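Local structure of putative isomerase (Streptomyces coelicolor A3, 2OQH) at residues A[222-227]-A[244-249]; A[265-270]-A[290-295]. The protein probably catalyses an enolase-superfamily reaction on a sugar acid, perhaps the dehydration of D-glucarate to 5-dehydro-4-deoxy-D-glucarate. All coordinates share one frame; numbering follows the deposited sequence.

Interaction 1: A[222-227]-A[244-249]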
ATOM      1  N   LEU A 222       4.612 -10.729  12.094  1.00 11.35           N
ATOM      2  CA  LEU A 222       4.880 -11.774  11.130  1.00 11.90           C
ATOM      3  C   LEU A 222       3.802 -11.553  10.074  1.00 12.91           C
ATOM      4  O   LEU A 222       2.612 -11.667  10.364  1.00 13.51           O
ATOM      5  CB  LEU A 222       4.727 -13.138  11.806  1.00 13.10           C
ATOM      6  CG  LEU A 222       4.875 -14.413  10.990  1.00 14.55           C
ATOM      7  CD1 LEU A 222       6.097 -14.322  10.096  1.00 16.06           C
ATOM      8  CD2 LEU A 222       4.993 -15.599  11.934  1.00 15.42           C
ATOM      9  N   GLU A 223       4.213 -11.221   8.858  1.00 11.82           N
ATOM     10  CA  GLU A 223       3.262 -10.935   7.795  1.00 13.43           C
ATOM     11  C   GLU A 223       2.997 -12.084   6.831  1.00 13.20           C
ATOM     12  O   GLU A 223       3.904 -12.564   6.164  1.00 13.57           O
ATOM     13  CB  GLU A 223       3.741  -9.713   7.007  1.00 16.27           C
ATOM     14  CG  GLU A 223       2.678  -9.065   6.155  1.00 21.12           C
ATOM     15  CD  GLU A 223       3.182  -7.845   5.388  1.00 23.92           C
ATOM     16  OE1 GLU A 223       3.981  -7.056   5.943  1.00 25.43           O
ATOM     17  OE2 GLU A 223       2.762  -7.660   4.225  1.00 28.06           O
ATOM     18  N   ASP A 224       1.739 -12.506   6.754  1.00 12.41           N
ATOM     19  CA  ASP A 224       1.324 -13.591   5.861  1.00 12.26           C
ATOM     20  C   ASP A 224       2.253 -14.800   5.738  1.00 12.71           C
ATOM     21  O   ASP A 224       2.687 -15.140   4.638  1.00 12.47           O
ATOM     22  CB  ASP A 224       1.073 -13.040   4.454  1.00 12.54           C
ATOM     23  CG  ASP A 224      -0.160 -12.170   4.383  1.00 12.32           C
ATOM     24  OD1 ASP A 224      -1.231 -12.644   4.818  1.00 13.14           O
ATOM     25  OD2 ASP A 224      -0.060 -11.025   3.897  1.00 11.41           O
ATOM     26  N   PRO A 225       2.564 -15.480   6.852  1.00 11.94           N
ATOM     27  CA  PRO A 225       3.454 -16.637   6.702  1.00 12.87           C
ATOM     28  C   PRO A 225       2.839 -17.779   5.888  1.00 11.43           C
ATOM     29  O   PRO A 225       3.550 -18.505   5.196  1.00 13.16           O
ATOM     30  CB  PRO A 225       3.745 -17.046   8.149  1.00 12.48           C
ATOM     31  CG  PRO A 225       2.507 -16.565   8.903  1.00 14.59           C
ATOM     32  CD  PRO A 225       2.258 -15.219   8.270  1.00 13.79           C
ATOM     33  N   CYS A 226       1.518 -17.923   5.963  1.00 10.86           N
ATOM     34  CA  CYS A 226       0.822 -18.999   5.264  1.00 10.91           C
ATOM     35  C   CYS A 226      -0.456 -18.519   4.580  1.00 10.75           C
ATOM     36  O   CYS A 226      -0.869 -17.383   4.755  1.00 11.16           O
ATOM     37  CB  CYS A 226       0.471 -20.112   6.254  1.00 13.10           C
ATOM     38  SG  CYS A 226      -0.684 -19.573   7.547  1.00 11.18           S
ATOM     39  N   VAL A 227      -1.084 -19.406   3.817  1.00 13.75           N
ATOM     40  CA  VAL A 227      -2.305 -19.071   3.088  1.00 15.15           C
ATOM     41  C   VAL A 227      -3.600 -19.277   3.869  1.00 14.70           C
ATOM     42  O   VAL A 227      -3.692 -20.161   4.712  1.00 15.01           O
ATOM     43  CB  VAL A 227      -2.430 -19.917   1.797  1.00 18.39           C
ATOM     44  CG1 VAL A 227      -1.216 -19.718   0.914  1.00 19.90           C
ATOM     45  CG2 VAL A 227      -2.572 -21.377   2.153  1.00 21.93           C
ATOM     46  N   CYS A 244       0.110 -10.392  10.885  1.00 11.18           N
ATOM     47  CA  CYS A 244      -0.410  -9.392   9.964  1.00 12.04           C
ATOM     48  C   CYS A 244      -0.773  -9.997   8.610  1.00 12.44           C
ATOM     49  O   CYS A 244      -0.241 -11.044   8.227  1.00 12.27           O
ATOM     50  CB  CYS A 244       0.639  -8.285   9.790  1.00 12.49           C
ATOM     51  SG  CYS A 244       0.176  -6.924   8.695  1.00 14.98           S
ATOM     52  N   THR A 245      -1.680  -9.343   7.892  1.00 11.16           N
ATOM     53  CA  THR A 245      -2.097  -9.832   6.582  1.00 13.71           C
ATOM     54  C   THR A 245      -2.570  -8.746   5.622  1.00 13.37           C
ATOM     55  O   THR A 245      -3.047  -7.685   6.030  1.00 14.36           O
ATOM     56  CB  THR A 245      -3.273 -10.837   6.690  1.00 14.28           C
ATOM     57  OG1 THR A 245      -3.431 -11.528   5.447  1.00 15.59           O
ATOM     58  CG2 THR A 245      -4.583 -10.100   6.981  1.00 13.72           C
ATOM     59  N   ASN A 246      -2.421  -9.038   4.336  1.00 15.40           N
ATOM     60  CA  ASN A 246      -2.909  -8.177   3.267  1.00 16.75           C
ATOM     61  C   ASN A 246      -3.218  -9.156   2.148  1.00 16.27           C
ATOM     62  O   ASN A 246      -3.264  -8.794   0.979  1.00 17.56           O
ATOM     63  CB  ASN A 246      -1.880  -7.114   2.836  1.00 20.54           C
ATOM     64  CG  ASN A 246      -0.627  -7.700   2.219  1.00 24.08           C
ATOM     65  OD1 ASN A 246      -0.674  -8.392   1.205  1.00 27.03           O
ATOM     66  ND2 ASN A 246       0.512  -7.412   2.831  1.00 28.11           N
HETATM   67  N   MSE A 247      -3.436 -10.411   2.547  1.00 16.46           N
HETATM   68  CA  MSE A 247      -3.755 -11.500   1.629  1.00 17.32           C
HETATM   69  C   MSE A 247      -4.962 -12.362   2.025  1.00 17.48           C
HETATM   70  O   MSE A 247      -5.687 -12.824   1.146  1.00 18.21           O
HETATM   71  CB  MSE A 247      -2.545 -12.418   1.444  1.00 18.68           C
HETATM   72  CG  MSE A 247      -1.398 -11.792   0.659  1.00 24.16           C
HETATM   73 SE   MSE A 247       0.126 -12.986   0.483  1.00 32.17          SE
HETATM   74  CE  MSE A 247      -0.608 -14.222  -0.795  1.00 27.61           C
ATOM     75  N   CYS A 248      -5.185 -12.598   3.318  1.00 15.64           N
ATOM     76  CA  CYS A 248      -6.328 -13.429   3.710  1.00 16.05           C
ATOM     77  C   CYS A 248      -7.561 -12.602   4.104  1.00 15.85           C
ATOM     78  O   CYS A 248      -8.652 -13.145   4.268  1.00 16.70           O
ATOM     79  CB  CYS A 248      -5.946 -14.413   4.828  1.00 16.09           C
ATOM     80  SG  CYS A 248      -5.784 -13.741   6.482  1.00 16.61           S
ATOM     81  N   VAL A 249      -7.370 -11.292   4.252  1.00 13.84           N
ATOM     82  CA  VAL A 249      -8.453 -10.358   4.560  1.00 12.90           C
ATOM     83  C   VAL A 249      -8.191  -9.165   3.648  1.00 14.62           C
ATOM     84  O   VAL A 249      -7.440  -8.261   4.013  1.00 15.95           O
ATOM     85  CB  VAL A 249      -8.425  -9.871   6.026  1.00 12.60           C
ATOM     86  CG1 VAL A 249      -9.477  -8.780   6.224  1.00 12.49           C
ATOM     87  CG2 VAL A 249      -8.687 -11.030   6.977  1.00 13.66           C
TER
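Glu223 and Cys244 pair in parallel register where strands 221-223 and 243-245 adjoin, the two strands of a beta-alpha-beta unit (crossover helix 228-238) in the TIM barrel. Two nearly straight backbone bonds join them, Cys244 N to Leu222 O (2.9 Å) and Asp224 N to Cys244 O (2.9 Å). Past the strand ends Asp224 takes over. With CG beside its own backbone N (chi1 -70°), its carboxylate reaches across and accepts twice, each oxygen through its syn lone pair: OD1 from Thr245 OG1 at 2.5 Å, OD2 from Asn246 N at 3.1 Å. The threonine hydroxyl, spending its proton on Asp224, itself accepts from Met247 N and Cys248 N, an ST turn and an ST motif that brace the loop after the strand. An alanine here removes both carboxylate oxygens, and the Thr245 hydroxyl and Asn246 N-H, left without this acceptor, would probably hold the turn less firmly. On the barrel's inner side the extended Glu223 crosses Asn246 at about a right angle, its carboxylate plane 81° from the amide; Glu223 OE2 lies 2.7 Å from Asn246 ND2, at a poor hydrogen-bond angle. Met247, a selenomethionine, lays CG 3.6 Å from Asp224 OD2.

Interaction 2: A[265-270]-A[290-295]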
ATOM      1  N   ASP A 265      -3.961 -10.197  13.915  1.00 10.02           N
ATOM      2  CA  ASP A 265      -3.790  -9.182  14.956  1.00 11.61           C
ATOM      3  C   ASP A 265      -3.596  -7.800  14.338  1.00 10.77           C
ATOM      4  O   ASP A 265      -3.844  -6.777  14.976  1.00 11.99           O
ATOM      5  CB  ASP A 265      -2.565  -9.499  15.820  1.00 12.37           C
ATOM      6  CG  ASP A 265      -2.642 -10.866  16.462  1.00 15.60           C
ATOM      7  OD1 ASP A 265      -3.561 -11.079  17.285  1.00 18.32           O
ATOM      8  OD2 ASP A 265      -1.784 -11.727  16.147  1.00 17.07           O
ATOM      9  N   VAL A 266      -3.128  -7.786  13.096  1.00  9.65           N
ATOM     10  CA  VAL A 266      -2.874  -6.546  12.380  1.00 10.28           C
ATOM     11  C   VAL A 266      -3.310  -6.688  10.929  1.00 11.29           C
ATOM     12  O   VAL A 266      -3.014  -7.696  10.285  1.00 12.04           O
ATOM     13  CB  VAL A 266      -1.361  -6.197  12.403  1.00 11.53           C
ATOM     14  CG1 VAL A 266      -1.108  -4.884  11.667  1.00 11.86           C
ATOM     15  CG2 VAL A 266      -0.864  -6.114  13.843  1.00  9.94           C
ATOM     16  N   ILE A 267      -4.015  -5.686  10.414  1.00 10.46           N
ATOM     17  CA  ILE A 267      -4.452  -5.723   9.026  1.00 12.81           C
ATOM     18  C   ILE A 267      -3.822  -4.595   8.218  1.00 14.27           C
ATOM     19  O   ILE A 267      -3.680  -3.482   8.706  1.00 13.82           O
ATOM     20  CB  ILE A 267      -5.980  -5.603   8.899  1.00 13.76           C
ATOM     21  CG1 ILE A 267      -6.657  -6.784   9.596  1.00 13.67           C
ATOM     22  CG2 ILE A 267      -6.376  -5.577   7.427  1.00 15.03           C
ATOM     23  CD1 ILE A 267      -8.173  -6.755   9.521  1.00 14.65           C
ATOM     24  N   HIS A 268      -3.444  -4.900   6.982  1.00 15.72           N
ATOM     25  CA  HIS A 268      -2.852  -3.916   6.081  1.00 17.11           C
ATOM     26  C   HIS A 268      -3.930  -3.262   5.223  1.00 17.13           C
ATOM     27  O   HIS A 268      -4.659  -3.947   4.514  1.00 20.34           O
ATOM     28  CB  HIS A 268      -1.844  -4.581   5.134  1.00 18.52           C
ATOM     29  CG  HIS A 268      -0.417  -4.475   5.575  1.00 21.07           C
ATOM     30  ND1 HIS A 268       0.213  -3.266   5.778  1.00 24.34           N
ATOM     31  CD2 HIS A 268       0.509  -5.427   5.821  1.00 22.62           C
ATOM     32  CE1 HIS A 268       1.469  -3.479   6.131  1.00 24.22           C
ATOM     33  NE2 HIS A 268       1.673  -4.784   6.166  1.00 23.87           N
ATOM     34  N   GLY A 269      -4.041  -1.943   5.293  1.00 17.27           N
ATOM     35  CA  GLY A 269      -5.004  -1.256   4.455  1.00 16.32           C
ATOM     36  C   GLY A 269      -4.304  -1.012   3.129  1.00 14.90           C
ATOM     37  O   GLY A 269      -3.101  -1.235   3.027  1.00 14.16           O
ATOM     38  N   ASP A 270      -5.048  -0.571   2.120  1.00 13.41           N
ATOM     39  CA  ASP A 270      -4.497  -0.284   0.800  1.00 14.44           C
ATOM     40  C   ASP A 270      -5.660   0.158  -0.074  1.00 13.15           C
ATOM     41  O   ASP A 270      -6.514  -0.644  -0.461  1.00 13.40           O
ATOM     42  CB  ASP A 270      -3.830  -1.528   0.195  1.00 13.57           C
ATOM     43  CG  ASP A 270      -3.275  -1.277  -1.201  1.00 17.89           C
ATOM     44  OD1 ASP A 270      -3.468  -0.166  -1.743  1.00 18.86           O
ATOM     45  OD2 ASP A 270      -2.642  -2.196  -1.762  1.00 18.07           O
ATOM     46  N   PHE A 290     -12.136  -3.635  16.833  1.00  8.22           N
ATOM     47  CA  PHE A 290     -11.715  -4.978  17.190  1.00 11.13           C
ATOM     48  C   PHE A 290     -10.323  -5.080  17.773  1.00 10.29           C
ATOM     49  O   PHE A 290      -9.762  -6.169  17.860  1.00 10.91           O
ATOM     50  CB  PHE A 290     -11.846  -5.884  15.974  1.00 11.69           C
ATOM     51  CG  PHE A 290     -13.256  -6.337  15.729  1.00 14.05           C
ATOM     52  CD1 PHE A 290     -13.744  -7.491  16.346  1.00 15.76           C
ATOM     53  CD2 PHE A 290     -14.113  -5.595  14.920  1.00 13.47           C
ATOM     54  CE1 PHE A 290     -15.083  -7.891  16.175  1.00 15.42           C
ATOM     55  CE2 PHE A 290     -15.453  -5.986  14.742  1.00 14.83           C
ATOM     56  CZ  PHE A 290     -15.928  -7.144  15.372  1.00 15.09           C
ATOM     57  N   GLY A 291      -9.777  -3.945  18.189  1.00  9.18           N
ATOM     58  CA  GLY A 291      -8.450  -3.940  18.774  1.00  9.70           C
ATOM     59  C   GLY A 291      -7.379  -4.538  17.880  1.00  9.59           C
ATOM     60  O   GLY A 291      -6.546  -5.319  18.332  1.00 11.63           O
ATOM     61  N   LEU A 292      -7.406  -4.178  16.603  1.00  8.19           N
ATOM     62  CA  LEU A 292      -6.416  -4.672  15.661  1.00  9.87           C
ATOM     63  C   LEU A 292      -5.462  -3.550  15.306  1.00 10.50           C
ATOM     64  O   LEU A 292      -5.851  -2.386  15.286  1.00 12.73           O
ATOM     65  CB  LEU A 292      -7.081  -5.140  14.365  1.00  9.50           C
ATOM     66  CG  LEU A 292      -8.153  -6.223  14.405  1.00  8.68           C
ATOM     67  CD1 LEU A 292      -8.614  -6.489  12.981  1.00  8.69           C
ATOM     68  CD2 LEU A 292      -7.602  -7.493  15.054  1.00  7.98           C
ATOM     69  N   GLY A 293      -4.209  -3.895  15.042  1.00 10.15           N
ATOM     70  CA  GLY A 293      -3.271  -2.883  14.615  1.00 10.13           C
ATOM     71  C   GLY A 293      -3.578  -2.707  13.136  1.00 12.09           C
ATOM     72  O   GLY A 293      -4.308  -3.517  12.557  1.00 12.27           O
HETATM   73  N   MSE A 294      -3.053  -1.654  12.520  1.00 11.84           N
HETATM   74  CA  MSE A 294      -3.272  -1.422  11.094  1.00 14.06           C
HETATM   75  C   MSE A 294      -2.075  -0.693  10.506  1.00 14.38           C
HETATM   76  O   MSE A 294      -1.400   0.067  11.190  1.00 14.22           O
HETATM   77  CB  MSE A 294      -4.530  -0.574  10.843  1.00 15.48           C
HETATM   78  CG  MSE A 294      -4.793  -0.300   9.355  1.00 19.23           C
HETATM   79 SE   MSE A 294      -6.282   0.902   8.970  1.00 26.72          SE
HETATM   80  CE  MSE A 294      -6.498   0.484   7.091  1.00 16.72           C
ATOM     81  N   ASN A 295      -1.817  -0.939   9.231  1.00 15.67           N
ATOM     82  CA  ASN A 295      -0.717  -0.287   8.533  1.00 15.72           C
ATOM     83  C   ASN A 295      -1.148  -0.282   7.076  1.00 15.92           C
ATOM     84  O   ASN A 295      -2.204  -0.817   6.750  1.00 16.15           O
ATOM     85  CB  ASN A 295       0.570  -1.099   8.718  1.00 15.40           C
ATOM     86  CG  ASN A 295       1.829  -0.270   8.505  1.00 16.29           C
ATOM     87  OD1 ASN A 295       1.775   0.961   8.385  1.00 14.82           O
ATOM     88  ND2 ASN A 295       2.976  -0.945   8.471  1.00 15.35           N
TER
HETATM   89  O   HOH W   1      -4.635  -7.202  17.618  1.00 16.33           O
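Val266 and Gly293 pair in parallel in the barrel wall, as do Ile267 with Met294 and His268 with Asn295, strand 266-269 beside 293-295, the segment axes 25° apart. Four N-H to O bonds alternate between the strands: Gly293 N to Asp265 O, Ile267 N to Gly293 O, Asn295 N to Ile267 O and Gly269 N to Asn295 O. The bond from Gly269 N to Asn295 O is short, 2.6 Å, and runs nearly along the C=O axis. Ile267 N, by contrast, sits well above the plane of the Gly293 carbonyl. On the face carrying Val266, His268 and Asn295, the imidazole and amide lie side by side, planes 22° apart, with His268 CE1 3.6 Å from Asn295 CB. Val266 CG1 rests 3.6 Å from Gly293 C, and a side chain on Gly293 would press on the other methyl. On the opposite face Ile267 CD1 meets Leu292 CD1 tightly at 3.5 Å. Fully extended (chi1 180°), the selenomethionine Met294 brings CE to 3.5 Å from Gly269 CA, where a beta carbon would clash.

Further out, Tyr221 OH and Ala322 O hold the Asn295 amide nitrogen, and Glu223 OE1 makes a weak hydrogen bond with His268 NE2. A water donates to both Asp265 O and Gly291 O, tying the strand start to the Schellman motif that ends helix 277-289. Asp265 OD1 forms a salt bridge with Lys236 NZ. Outside the barrel, Ile267 and Leu292 pack on Phe255 of helix 252-260, Met294 on Leu283, Ala284 and Cys287 of helix 277-289, while strand 243-245 flanks 266-269 on its other edge, Cys244 touching Val266.

Overall arrangement
Interactions 1 and 2 follow one another along the barrel wall, their centres about 11 Å apart, and are joined where strands 243-245 and 266-269 run side by side. Probable hydrogen bonds link Thr245 O to His268 N (3.0 Å) and Thr245 N to Val266 O (3.2 Å). Inside the barrel Cys244 SG packs on His268 CD2 at 3.3 Å, so the imidazole spans both contacts. Glu223, Asn246 and His268 gather with Asp197, Lys273 and His297 at the C-terminal ends of the strands, where enzymes of the mandelate racemase family have their active site; Asp197 and Glu223 are placed consistently with carboxylates that bind magnesium in relatives.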